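Local coordinates for protein endonuclease V (Streptomyces avermitilis, PDB 3GOC) that probably cleaves DNA containing deaminated bases in a magnesium-dependent repair reaction, nicking the strand at the second phosphodiester bond 3' to a deoxyinosine, at residues Arg18-Glu23 with Leu89-Ile94; Tyr116-Pro121 with Leu126-Gly131; Gly171-Thr176 with Pro182-Val187; Ala198-Leu203 with Arg208-Thr213. All coordinates share one frame; numbering follows the deposited sequence.

Contact 1 of 4, residues Arg18-Glu23 with Leu89-Ile94; sequences RAVQDE and LAFREI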
loop_
_atom_site.group_PDB
_atom_site.type_symbol
_atom_site.label_atom_id
_atom_site.label_comp_id
_atom_site.label_asym_id
_atom_site.label_seq_id
_atom_site.Cartn_x
_atom_site.Cartn_y
_atom_site.Cartn_z
ATOM N N ARG A 18 -17.285 28.626 10.427
ATOM C CA ARG A 18 -15.849 28.856 10.333
ATOM C C ARG A 18 -15.228 28.822 11.727
ATOM O O ARG A 18 -14.110 28.335 11.904
ATOM C CB ARG A 18 -15.546 30.200 9.668
ATOM C CG ARG A 18 -15.899 30.254 8.189
ATOM C CD ARG A 18 -15.214 31.436 7.520
ATOM N NE ARG A 18 -15.591 32.703 8.142
ATOM C CZ ARG A 18 -16.648 33.426 7.786
ATOM N NH1 ARG A 18 -16.919 34.557 8.416
ATOM N NH2 ARG A 18 -17.421 33.027 6.786
ATOM N N ALA A 19 -15.957 29.331 12.716
ATOM C CA ALA A 19 -15.464 29.338 14.089
ATOM C C ALA A 19 -15.289 27.904 14.583
ATOM O O ALA A 19 -14.329 27.603 15.291
ATOM C CB ALA A 19 -16.430 30.101 14.993
ATOM N N VAL A 20 -16.213 27.023 14.208
ATOM C CA VAL A 20 -16.126 25.620 14.610
ATOM C C VAL A 20 -14.885 25.007 13.970
ATOM O O VAL A 20 -14.138 24.274 14.617
ATOM C CB VAL A 20 -17.387 24.813 14.181
ATOM C CG1 VAL A 20 -17.166 23.319 14.423
ATOM C CG2 VAL A 20 -18.605 25.289 14.963
ATOM N N GLN A 21 -14.654 25.315 12.697
ATOM C CA GLN A 21 -13.485 24.779 12.005
ATOM C C GLN A 21 -12.186 25.214 12.671
ATOM O O GLN A 21 -11.297 24.395 12.888
ATOM C CB GLN A 21 -13.471 25.229 10.543
ATOM C CG GLN A 21 -14.664 24.756 9.730
ATOM C CD GLN A 21 -14.552 25.157 8.273
ATOM O OE1 GLN A 21 -14.249 26.307 7.964
ATOM N NE2 GLN A 21 -14.815 24.217 7.369
ATOM N N ASP A 22 -12.073 26.499 12.991
ATOM C CA ASP A 22 -10.848 26.987 13.616
ATOM C C ASP A 22 -10.633 26.407 15.012
ATOM O O ASP A 22 -9.497 26.238 15.451
ATOM C CB ASP A 22 -10.842 28.517 13.679
ATOM C CG ASP A 22 -10.790 29.157 12.301
ATOM O OD1 ASP A 22 -10.264 28.518 11.364
ATOM O OD2 ASP A 22 -11.259 30.303 12.160
ATOM N N GLU A 23 -11.723 26.096 15.703
ATOM C CA GLU A 23 -11.631 25.540 17.046
ATOM C C GLU A 23 -11.308 24.046 17.034
ATOM O O GLU A 23 -10.467 23.582 17.807
ATOM C CB GLU A 23 -12.936 25.797 17.799
ATOM C CG GLU A 23 -13.211 27.283 18.017
ATOM C CD GLU A 23 -14.656 27.583 18.372
ATOM O OE1 GLU A 23 -14.989 28.772 18.575
ATOM O OE2 GLU A 23 -15.465 26.635 18.444
ATOM N N LEU A 89 -18.717 22.827 3.141
ATOM C CA LEU A 89 -19.553 21.742 2.652
ATOM C C LEU A 89 -19.743 20.573 3.613
ATOM O O LEU A 89 -20.776 19.903 3.580
ATOM C CB LEU A 89 -19.003 21.235 1.319
ATOM C CG LEU A 89 -18.996 22.265 0.185
ATOM C CD1 LEU A 89 -18.527 21.594 -1.091
ATOM C CD2 LEU A 89 -20.386 22.846 -0.000
ATOM N N ALA A 90 -18.762 20.330 4.475
ATOM C CA ALA A 90 -18.862 19.229 5.424
ATOM C C ALA A 90 -19.998 19.424 6.420
ATOM O O ALA A 90 -20.546 18.451 6.946
ATOM C CB ALA A 90 -17.552 19.057 6.174
ATOM N N PHE A 91 -20.351 20.674 6.694
ATOM C CA PHE A 91 -21.425 20.921 7.645
ATOM C C PHE A 91 -22.787 20.444 7.165
ATOM O O PHE A 91 -23.741 20.391 7.942
ATOM C CB PHE A 91 -21.479 22.399 8.031
ATOM C CG PHE A 91 -20.334 22.822 8.900
ATOM C CD1 PHE A 91 -19.139 23.269 8.336
ATOM C CD2 PHE A 91 -20.429 22.727 10.288
ATOM C CE1 PHE A 91 -18.050 23.610 9.142
ATOM C CE2 PHE A 91 -19.352 23.062 11.105
ATOM C CZ PHE A 91 -18.158 23.508 10.531
ATOM N N ARG A 92 -22.876 20.079 5.890
ATOM C CA ARG A 92 -24.124 19.582 5.328
ATOM C C ARG A 92 -24.316 18.088 5.567
ATOM O O ARG A 92 -25.448 17.614 5.645
ATOM C CB ARG A 92 -24.154 19.780 3.809
ATOM C CG ARG A 92 -23.909 21.183 3.305
ATOM C CD ARG A 92 -23.982 21.187 1.784
ATOM N NE ARG A 92 -22.928 20.355 1.200
ATOM C CZ ARG A 92 -22.922 19.914 -0.057
ATOM N NH1 ARG A 92 -23.920 20.214 -0.877
ATOM N NH2 ARG A 92 -21.911 19.180 -0.501
ATOM N N GLU A 93 -23.209 17.357 5.701
ATOM C CA GLU A 93 -23.259 15.901 5.804
ATOM C C GLU A 93 -22.647 15.197 6.997
ATOM O O GLU A 93 -22.904 14.011 7.189
ATOM C CB GLU A 93 -22.628 15.315 4.544
ATOM C CG GLU A 93 -21.194 15.765 4.345
ATOM C CD GLU A 93 -20.602 15.288 3.040
ATOM O OE1 GLU A 93 -19.856 14.284 3.048
ATOM O OE2 GLU A 93 -20.896 15.924 2.012
ATOM N N ILE A 94 -21.849 15.891 7.797
ATOM C CA ILE A 94 -21.222 15.241 8.938
ATOM C C ILE A 94 -22.174 14.463 9.847
ATOM O O ILE A 94 -21.890 13.321 10.200
ATOM C CB ILE A 94 -20.399 16.266 9.734
ATOM C CG1 ILE A 94 -19.098 16.531 8.974
ATOM C CG2 ILE A 94 -20.106 15.769 11.139
ATOM C CD1 ILE A 94 -18.484 17.852 9.283
#
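Val20 and Gln21, on the inward side of the N-terminal helix 14-24, meet Phe91 from the helix-like turn that leads into helix 94-102, packing the first helix of this endonuclease V against the connection that follows strand 70-79. The contact is small, 136 Å² in all, and the ring of Phe91 carries it. Phe91 CG lies anti to its own carbonyl carbon (chi1 -71°), which sends the ring out from the turn with its far edge toward the helix. Both partners touch that edge close to the ring plane. Gln21 CG is 3.6 Å from Phe91 CE1, and Gln21 NE2 stands 3.7 Å from the same carbon, the amide turned 56° against the ring. On the neighbouring part of the edge, Val20 CB lies 4.0 Å from Phe91 CZ. No hydrogen bond joins the two segments; the amide of Gln21 reaches instead to Gly87 O. With an alanine at Phe91, Gln21 CG and Val20 CB would probably face a gap and His129 of helix 126-134 would lose its edge-to-face partner. The turn has its own bracing: Leu89 O receives Arg92 N and also Arg92 NE, the latter at 3.2 Å, on a lone pair in the carbonyl plane. Phe91 O is bound by Ser81 OG and Trp10 NE1. Glu93 occupies the N-cap position of helix 94-102, its OE2 hydrogen-bonded to Tyr49 OH, and its side chain leans on Val47 of strand 41-49.

Contact 2 of 4, residues Tyr116-Pro121 with Leu126-Gly131; sequences YGVAHP and LASHLG
Gly117 and Ala127 bring their CA atoms to 4.3 Å as the loop after strand 110-114 folds back on the start of helix 126-134, and Ala127 N donates to Tyr116 O at 2.9 Å with an N-H...O angle of 161°. The donor sits 31° off the carbonyl plane, so a first-turn amide of the helix is tied to the loop by an oblique bond. The missing side chain of Gly117 permits this closeness: Ala127 CB rests 3.6 Å from Gly117 CA, and a CB on the glycine would come tight against it. Ser128 presses on the next peptide, its OG 3.3 Å from Gly117 C. With OG beside the backbone N (chi1 -66°), the hydroxyl also lies 3.9 Å from Val118 CG1, but its hydrogen bond goes to Gly188 O rather than to the loop. Past Val118 the loop tightens into an inverse gamma turn centred on Ala119. The arrangement is a strand-loop-helix connection of an RNase H-like fold, set next to the metal site: the side chain of Leu126 is about 7 Å from those of Asp114 and Asp46, which bind magnesium.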
loop_
_atom_site.group_PDB
_atom_site.type_symbol
_atom_site.label_atom_id
_atom_site.label_comp_id
_atom_site.label_asym_id
_atom_site.label_seq_id
_atom_site.Cartn_x
_atom_site.Cartn_y
_atom_site.Cartn_z
ATOM N N TYR A 116 -11.376 15.590 0.747
ATOM C CA TYR A 116 -10.139 16.133 1.299
ATOM C C TYR A 116 -10.077 16.265 2.822
ATOM O O TYR A 116 -11.101 16.318 3.508
ATOM C CB TYR A 116 -9.874 17.522 0.696
ATOM C CG TYR A 116 -10.118 17.634 -0.801
ATOM C CD1 TYR A 116 -11.407 17.795 -1.306
ATOM C CD2 TYR A 116 -9.067 17.556 -1.706
ATOM C CE1 TYR A 116 -11.645 17.870 -2.678
ATOM C CE2 TYR A 116 -9.289 17.631 -3.082
ATOM C CZ TYR A 116 -10.578 17.784 -3.560
ATOM O OH TYR A 116 -10.800 17.827 -4.916
ATOM N N GLY A 117 -8.850 16.315 3.329
ATOM C CA GLY A 117 -8.613 16.492 4.751
ATOM C C GLY A 117 -7.976 17.863 4.939
ATOM O O GLY A 117 -8.656 18.884 4.867
ATOM N N VAL A 118 -6.665 17.900 5.165
ATOM C CA VAL A 118 -5.964 19.168 5.354
ATOM C C VAL A 118 -5.912 20.011 4.076
ATOM O O VAL A 118 -5.657 21.222 4.128
ATOM C CB VAL A 118 -4.528 18.937 5.875
ATOM C CG1 VAL A 118 -4.578 18.277 7.244
ATOM C CG2 VAL A 118 -3.757 18.072 4.903
ATOM N N ALA A 119 -6.143 19.376 2.929
ATOM C CA ALA A 119 -6.152 20.079 1.641
ATOM C C ALA A 119 -7.498 20.783 1.584
ATOM O O ALA A 119 -8.432 20.335 0.914
ATOM C CB ALA A 119 -6.021 19.075 0.491
ATOM N N HIS A 120 -7.568 21.905 2.284
ATOM C CA HIS A 120 -8.796 22.672 2.410
ATOM C C HIS A 120 -8.433 24.123 2.717
ATOM O O HIS A 120 -7.404 24.386 3.338
ATOM C CB HIS A 120 -9.608 22.030 3.543
ATOM C CG HIS A 120 -10.851 22.769 3.921
ATOM N ND1 HIS A 120 -10.852 23.808 4.827
ATOM C CD2 HIS A 120 -12.140 22.598 3.542
ATOM C CE1 HIS A 120 -12.087 24.246 4.989
ATOM N NE2 HIS A 120 -12.887 23.529 4.221
ATOM N N PRO A 121 -9.260 25.084 2.268
ATOM C CA PRO A 121 -8.992 26.505 2.513
ATOM C C PRO A 121 -8.645 26.839 3.963
ATOM O O PRO A 121 -7.851 27.742 4.221
ATOM C CB PRO A 121 -10.276 27.190 2.028
ATOM C CG PRO A 121 -11.315 26.090 2.061
ATOM C CD PRO A 121 -10.535 24.915 1.553
ATOM N N LEU A 126 -13.537 17.683 5.099
ATOM C CA LEU A 126 -14.311 16.541 5.576
ATOM C C LEU A 126 -13.534 15.480 6.353
ATOM O O LEU A 126 -13.925 15.095 7.456
ATOM C CB LEU A 126 -15.015 15.875 4.393
ATOM C CG LEU A 126 -15.819 14.610 4.693
ATOM C CD1 LEU A 126 -17.013 14.966 5.571
ATOM C CD2 LEU A 126 -16.283 13.982 3.382
ATOM N N ALA A 127 -12.438 15.002 5.778
ATOM C CA ALA A 127 -11.657 13.970 6.438
ATOM C C ALA A 127 -11.112 14.398 7.798
ATOM O O ALA A 127 -11.120 13.612 8.748
ATOM C CB ALA A 127 -10.518 13.509 5.533
ATOM N N SER A 128 -10.641 15.633 7.903
ATOM C CA SER A 128 -10.100 16.104 9.175
ATOM C C SER A 128 -11.209 16.337 10.196
ATOM O O SER A 128 -11.057 16.028 11.380
ATOM C CB SER A 128 -9.308 17.395 8.964
ATOM O OG SER A 128 -8.152 17.147 8.187
ATOM N N HIS A 129 -12.324 16.874 9.720
ATOM C CA HIS A 129 -13.481 17.163 10.554
ATOM C C HIS A 129 -14.035 15.855 11.118
ATOM O O HIS A 129 -14.307 15.743 12.317
ATOM C CB HIS A 129 -14.521 17.890 9.695
ATOM C CG HIS A 129 -15.580 18.608 10.473
ATOM N ND1 HIS A 129 -16.275 19.680 9.955
ATOM C CD2 HIS A 129 -16.098 18.387 11.705
ATOM C CE1 HIS A 129 -17.175 20.089 10.832
ATOM N NE2 HIS A 129 -17.089 19.319 11.904
ATOM N N LEU A 130 -14.176 14.852 10.254
ATOM C CA LEU A 130 -14.694 13.554 10.680
ATOM C C LEU A 130 -13.706 12.879 11.631
ATOM O O LEU A 130 -14.101 12.247 12.613
ATOM C CB LEU A 130 -14.934 12.663 9.458
ATOM C CG LEU A 130 -15.511 11.270 9.711
ATOM C CD1 LEU A 130 -16.941 11.376 10.242
ATOM C CD2 LEU A 130 -15.487 10.483 8.405
ATOM N N GLY A 131 -12.419 13.028 11.334
ATOM C CA GLY A 131 -11.392 12.432 12.173
ATOM C C GLY A 131 -11.425 12.939 13.604
ATOM O O GLY A 131 -11.413 12.163 14.563
#

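Contact 3 of 4, residues Gly171-Thr176 with Pro182-Val187; sequences GRALRT and PVFVSV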
loop_
_atom_site.group_PDB
_atom_site.type_symbol
_atom_site.label_atom_id
_atom_site.label_comp_id
_atom_site.label_asym_id
_atom_site.label_seq_id
_atom_site.Cartn_x
_atom_site.Cartn_y
_atom_site.Cartn_z
ATOM N N GLY A 171 -0.972 17.909 0.607
ATOM C CA GLY A 171 -1.232 16.534 0.229
ATOM C C GLY A 171 -0.315 16.115 -0.902
ATOM O O GLY A 171 0.721 16.742 -1.140
ATOM N N ARG A 172 -0.684 15.051 -1.605
ATOM C CA ARG A 172 0.132 14.586 -2.718
ATOM C C ARG A 172 -0.693 14.078 -3.881
ATOM O O ARG A 172 -1.758 13.492 -3.688
ATOM C CB ARG A 172 1.058 13.450 -2.277
ATOM C CG ARG A 172 2.180 13.865 -1.360
ATOM C CD ARG A 172 2.936 12.650 -0.866
ATOM N NE ARG A 172 3.908 13.011 0.160
ATOM C CZ ARG A 172 4.509 12.133 0.956
ATOM N NH1 ARG A 172 5.379 12.554 1.864
ATOM N NH2 ARG A 172 4.230 10.838 0.850
ATOM N N ALA A 173 -0.203 14.317 -5.092
ATOM C CA ALA A 173 -0.858 13.784 -6.273
ATOM C C ALA A 173 -0.195 12.404 -6.316
ATOM O O ALA A 173 1.035 12.298 -6.294
ATOM C CB ALA A 173 -0.496 14.596 -7.503
ATOM N N LEU A 174 -1.001 11.349 -6.346
ATOM C CA LEU A 174 -0.475 9.989 -6.327
ATOM C C LEU A 174 -0.894 9.180 -7.539
ATOM O O LEU A 174 -2.081 9.094 -7.853
ATOM C CB LEU A 174 -0.963 9.275 -5.065
ATOM C CG LEU A 174 -0.528 7.823 -4.869
ATOM C CD1 LEU A 174 0.972 7.773 -4.602
ATOM C CD2 LEU A 174 -1.292 7.214 -3.695
ATOM N N ARG A 175 0.085 8.585 -8.212
ATOM C CA ARG A 175 -0.179 7.763 -9.384
ATOM C C ARG A 175 -0.633 6.393 -8.886
ATOM O O ARG A 175 0.188 5.601 -8.420
ATOM C CB ARG A 175 1.102 7.614 -10.222
ATOM C CG ARG A 175 0.885 6.958 -11.580
ATOM C CD ARG A 175 0.316 7.949 -12.591
ATOM N NE ARG A 175 1.286 8.992 -12.936
ATOM C CZ ARG A 175 1.036 10.008 -13.758
ATOM N NH1 ARG A 175 -0.155 10.131 -14.327
ATOM N NH2 ARG A 175 1.974 10.914 -14.009
ATOM N N THR A 176 -1.934 6.114 -8.963
ATOM C CA THR A 176 -2.453 4.824 -8.513
ATOM C C THR A 176 -2.458 3.813 -9.651
ATOM O O THR A 176 -2.448 2.609 -9.417
ATOM C CB THR A 176 -3.878 4.962 -7.921
ATOM O OG1 THR A 176 -4.701 5.716 -8.821
ATOM C CG2 THR A 176 -3.823 5.674 -6.571
ATOM N N PRO A 182 -3.434 10.902 -11.935
ATOM C CA PRO A 182 -3.346 10.578 -10.506
ATOM C C PRO A 182 -4.563 10.988 -9.685
ATOM O O PRO A 182 -5.478 11.656 -10.189
ATOM C CB PRO A 182 -2.094 11.327 -10.058
ATOM C CG PRO A 182 -2.112 12.548 -10.939
ATOM C CD PRO A 182 -2.494 11.984 -12.291
ATOM N N VAL A 183 -4.583 10.555 -8.427
ATOM C CA VAL A 183 -5.651 10.937 -7.510
ATOM C C VAL A 183 -4.963 11.864 -6.523
ATOM O O VAL A 183 -3.741 11.999 -6.552
ATOM C CB VAL A 183 -6.292 9.725 -6.784
ATOM C CG1 VAL A 183 -7.048 8.877 -7.796
ATOM C CG2 VAL A 183 -5.243 8.899 -6.064
ATOM N N PHE A 184 -5.735 12.503 -5.656
ATOM C CA PHE A 184 -5.174 13.467 -4.728
ATOM C C PHE A 184 -5.422 13.087 -3.291
ATOM O O PHE A 184 -6.544 13.120 -2.788
ATOM C CB PHE A 184 -5.728 14.836 -5.108
ATOM C CG PHE A 184 -5.510 15.151 -6.560
ATOM C CD1 PHE A 184 -6.444 14.764 -7.525
ATOM C CD2 PHE A 184 -4.298 15.696 -6.978
ATOM C CE1 PHE A 184 -6.166 14.906 -8.886
ATOM C CE2 PHE A 184 -4.005 15.843 -8.329
ATOM C CZ PHE A 184 -4.941 15.443 -9.291
ATOM N N VAL A 185 -4.325 12.721 -2.642
ATOM C CA VAL A 185 -4.325 12.241 -1.273
ATOM C C VAL A 185 -3.974 13.295 -0.235
ATOM O O VAL A 185 -3.011 14.035 -0.398
ATOM C CB VAL A 185 -3.308 11.088 -1.150
ATOM C CG1 VAL A 185 -3.307 10.519 0.255
ATOM C CG2 VAL A 185 -3.634 10.013 -2.174
ATOM N N SER A 186 -4.755 13.357 0.834
ATOM C CA SER A 186 -4.453 14.294 1.899
ATOM C C SER A 186 -4.721 13.632 3.238
ATOM O O SER A 186 -5.565 12.740 3.353
ATOM C CB SER A 186 -5.270 15.586 1.745
ATOM O OG SER A 186 -6.663 15.337 1.793
ATOM N N VAL A 187 -3.972 14.046 4.251
ATOM C CA VAL A 187 -4.165 13.487 5.573
ATOM C C VAL A 187 -5.424 14.075 6.189
ATOM O O VAL A 187 -5.796 15.223 5.926
ATOM C CB VAL A 187 -2.967 13.798 6.489
ATOM C CG1 VAL A 187 -1.717 13.141 5.943
ATOM C CG2 VAL A 187 -2.778 15.291 6.596
#
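Val183 O is approached by two neighbouring residues: Leu174 N donates to it at 2.8 Å, almost straight at 171°, and Ala173 CA adds a CA-H...O contact at 3.4 Å. The two strands form a beta hairpin, their short segments running antiparallel at 153°. Arg172 with Val185 and Leu174 with Val183 are hydrogen-bonded pairs, each closed by two backbone bonds; Ala173 with Phe184, between them, is a non-hydrogen-bonded pair. At one end Gly171 CA sits 3.1 Å from Val185 O, where a CB would collide with that oxygen. On the face of Leu174 and Val185, Leu174 CD2 meets Val185 CG2 at 4.0 Å, and Thr200 of helix 193-202 packs over both. On the other face Ala173 CB lies 3.8 Å from Phe184 CE2; that ring stacks edge-to-face on Tyr150. Arg175 bends at chi2 and chi3, bringing NH1 beside Pro182 CD, while the guanidinium is held by Val180 O, Gly154 O and Pro153 O. Where the strands give way to the turn, Thr176 CG2 touches Val183 CG2 at 3.6 Å, the two side chains crossing at about a right angle.

Contact 4 of 4, residues Ala198-Leu203 with Arg208-Thr213; sequences AHTLAL and RIPETT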
loop_
_atom_site.group_PDB
_atom_site.type_symbol
_atom_site.label_atom_id
_atom_site.label_comp_id
_atom_site.label_asym_id
_atom_site.label_seq_id
_atom_site.Cartn_x
_atom_site.Cartn_y
_atom_site.Cartn_z
ATOM N N ALA A 198 0.365 4.912 1.169
ATOM C CA ALA A 198 0.456 3.461 1.233
ATOM C C ALA A 198 -0.931 2.834 1.244
ATOM O O ALA A 198 -1.179 1.848 0.556
ATOM C CB ALA A 198 1.239 3.039 2.477
ATOM N N HIS A 199 -1.848 3.406 2.017
ATOM C CA HIS A 199 -3.201 2.860 2.064
ATOM C C HIS A 199 -3.902 3.045 0.727
ATOM O O HIS A 199 -4.602 2.154 0.246
ATOM C CB HIS A 199 -4.009 3.529 3.180
ATOM C CG HIS A 199 -3.791 2.907 4.525
ATOM N ND1 HIS A 199 -4.406 1.734 4.907
ATOM C CD2 HIS A 199 -2.980 3.258 5.549
ATOM C CE1 HIS A 199 -3.980 1.387 6.111
ATOM N NE2 HIS A 199 -3.114 2.296 6.522
ATOM N N THR A 200 -3.713 4.211 0.118
ATOM C CA THR A 200 -4.349 4.483 -1.162
ATOM C C THR A 200 -3.854 3.498 -2.225
ATOM O O THR A 200 -4.651 2.981 -3.016
ATOM C CB THR A 200 -4.090 5.948 -1.592
ATOM O OG1 THR A 200 -4.581 6.828 -0.569
ATOM C CG2 THR A 200 -4.821 6.275 -2.884
ATOM N N LEU A 201 -2.548 3.229 -2.250
ATOM C CA LEU A 201 -2.010 2.276 -3.228
ATOM C C LEU A 201 -2.560 0.878 -2.951
ATOM O O LEU A 201 -2.928 0.154 -3.875
ATOM C CB LEU A 201 -0.479 2.237 -3.176
ATOM C CG LEU A 201 0.268 3.476 -3.681
ATOM C CD1 LEU A 201 1.766 3.262 -3.504
ATOM C CD2 LEU A 201 -0.068 3.728 -5.155
ATOM N N ALA A 202 -2.625 0.501 -1.676
ATOM C CA ALA A 202 -3.126 -0.819 -1.318
ATOM C C ALA A 202 -4.597 -0.989 -1.689
ATOM O O ALA A 202 -5.078 -2.113 -1.836
ATOM C CB ALA A 202 -2.919 -1.073 0.173
ATOM N N LEU A 203 -5.310 0.125 -1.846
ATOM C CA LEU A 203 -6.730 0.087 -2.204
ATOM C C LEU A 203 -6.957 0.231 -3.701
ATOM O O LEU A 203 -8.095 0.194 -4.167
ATOM C CB LEU A 203 -7.481 1.207 -1.473
ATOM C CG LEU A 203 -7.616 1.043 0.038
ATOM C CD1 LEU A 203 -8.142 2.331 0.671
ATOM C CD2 LEU A 203 -8.563 -0.114 0.319
ATOM N N ARG A 208 -8.056 3.018 -10.586
ATOM C CA ARG A 208 -7.475 4.304 -10.238
ATOM C C ARG A 208 -8.075 4.798 -8.923
ATOM O O ARG A 208 -7.379 5.378 -8.094
ATOM C CB ARG A 208 -7.759 5.322 -11.345
ATOM C CG ARG A 208 -7.418 6.753 -10.965
ATOM C CD ARG A 208 -7.840 7.744 -12.035
ATOM N NE ARG A 208 -7.579 9.109 -11.588
ATOM C CZ ARG A 208 -8.515 10.033 -11.401
ATOM N NH1 ARG A 208 -9.795 9.751 -11.628
ATOM N NH2 ARG A 208 -8.170 11.240 -10.975
ATOM N N ILE A 209 -9.373 4.563 -8.750
ATOM C CA ILE A 209 -10.111 4.989 -7.559
ATOM C C ILE A 209 -10.099 3.907 -6.479
ATOM O O ILE A 209 -10.323 2.736 -6.776
ATOM C CB ILE A 209 -11.587 5.298 -7.928
ATOM C CG1 ILE A 209 -11.642 6.336 -9.052
ATOM C CG2 ILE A 209 -12.352 5.791 -6.705
ATOM C CD1 ILE A 209 -10.966 7.665 -8.722
ATOM N N PRO A 210 -9.838 4.284 -5.213
ATOM C CA PRO A 210 -9.809 3.306 -4.122
ATOM C C PRO A 210 -11.087 2.480 -4.062
ATOM O O PRO A 210 -12.186 3.013 -4.237
ATOM C CB PRO A 210 -9.643 4.177 -2.883
ATOM C CG PRO A 210 -8.812 5.304 -3.382
ATOM C CD PRO A 210 -9.437 5.618 -4.732
ATOM N N GLU A 211 -10.954 1.182 -3.801
ATOM C CA GLU A 211 -12.125 0.317 -3.722
ATOM C C GLU A 211 -13.089 0.769 -2.637
ATOM O O GLU A 211 -14.291 0.553 -2.745
ATOM C CB GLU A 211 -11.693 -1.142 -3.517
ATOM C CG GLU A 211 -11.072 -1.729 -4.777
ATOM C CD GLU A 211 -10.864 -3.228 -4.718
ATOM O OE1 GLU A 211 -11.743 -3.937 -4.188
ATOM O OE2 GLU A 211 -9.824 -3.702 -5.225
ATOM N N THR A 212 -12.561 1.405 -1.596
ATOM C CA THR A 212 -13.408 1.915 -0.521
ATOM C C THR A 212 -14.383 2.967 -1.066
ATOM O O THR A 212 -15.558 2.993 -0.684
ATOM C CB THR A 212 -12.565 2.547 0.604
ATOM O OG1 THR A 212 -11.553 3.392 0.033
ATOM C CG2 THR A 212 -11.910 1.457 1.445
ATOM N N THR A 213 -13.898 3.828 -1.959
ATOM C CA THR A 213 -14.745 4.860 -2.545
ATOM C C THR A 213 -15.732 4.247 -3.518
ATOM O O THR A 213 -16.914 4.596 -3.518
ATOM C CB THR A 213 -13.905 5.920 -3.274
ATOM O OG1 THR A 213 -13.132 6.644 -2.310
ATOM C CG2 THR A 213 -14.802 6.897 -4.032
HETATM O O HOH W 1 -9.660 0.201 -6.592
#
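Leu203, which follows Ala202 of helix 193-202, lies against Pro210 and Thr212 at the start of helix 211-228, and its side chain can be traced outward atom by atom. Leu203 CB meets the proline ring first, 3.9 Å from Pro210 CB. CG, set anti to the carbonyl carbon (chi1 -69°), carries the branch on to Thr212. There Leu203 CD1 lies 3.6 Å from Thr212 OG1, and Leu203 CD2 is 3.9 Å from Thr212 CG2; CD1 meets both branches of Thr212 and CD2 its CG2 methyl alone, the side chains crossing at about a right angle. Farther back on the helix, Thr200 CG2 reaches Pro210 CG at 4.1 Å, extending the apolar seam. Strand 110-114 lies behind it, with Val112 touching both Leu203 and Thr212.

The polar half of the contact gathers on Leu203 O. Glu211 N donates to it at 3.0 Å, tilted 24° from the carbonyl plane, and Pro210 CA adds a CA-H...O contact. A water donates to Leu203 O at 2.9 Å and to Ile209 O at 2.6 Å, bridging the two carbonyls. Pro210 takes the N-cap position of helix 211-228, and the amide bound to Leu203 O is that of the next residue. The two segments are thus joined by one direct bond, one water and an apolar seam, a combination consistent with the contact helping to set the start of the helix that carries Asp217, a magnesium ligand.

Followed from the N terminus, the four contacts come in series; none nests in or crosses another. Contact 1 closes the longest loop, 65 residues containing strands 41-49, 55-64 and 70-79, and brings the first helix to the approach of helix 94-102. Contacts 2, 3 and 4 close short loops: a strand-to-helix connection, a hairpin and a helix-to-helix turn. Adjacent contacts also touch. Glu93 of contact 1 packs on Leu126 of contact 2; Gly117 N of contact 2 is hydrogen-bonded to Ser186 OG of contact 3; and Arg208 of contact 4 joins Thr176 and Pro182 of contact 3. Contacts 1 and 4 lie on opposite sides of the chain centre, 26 Å apart between centres.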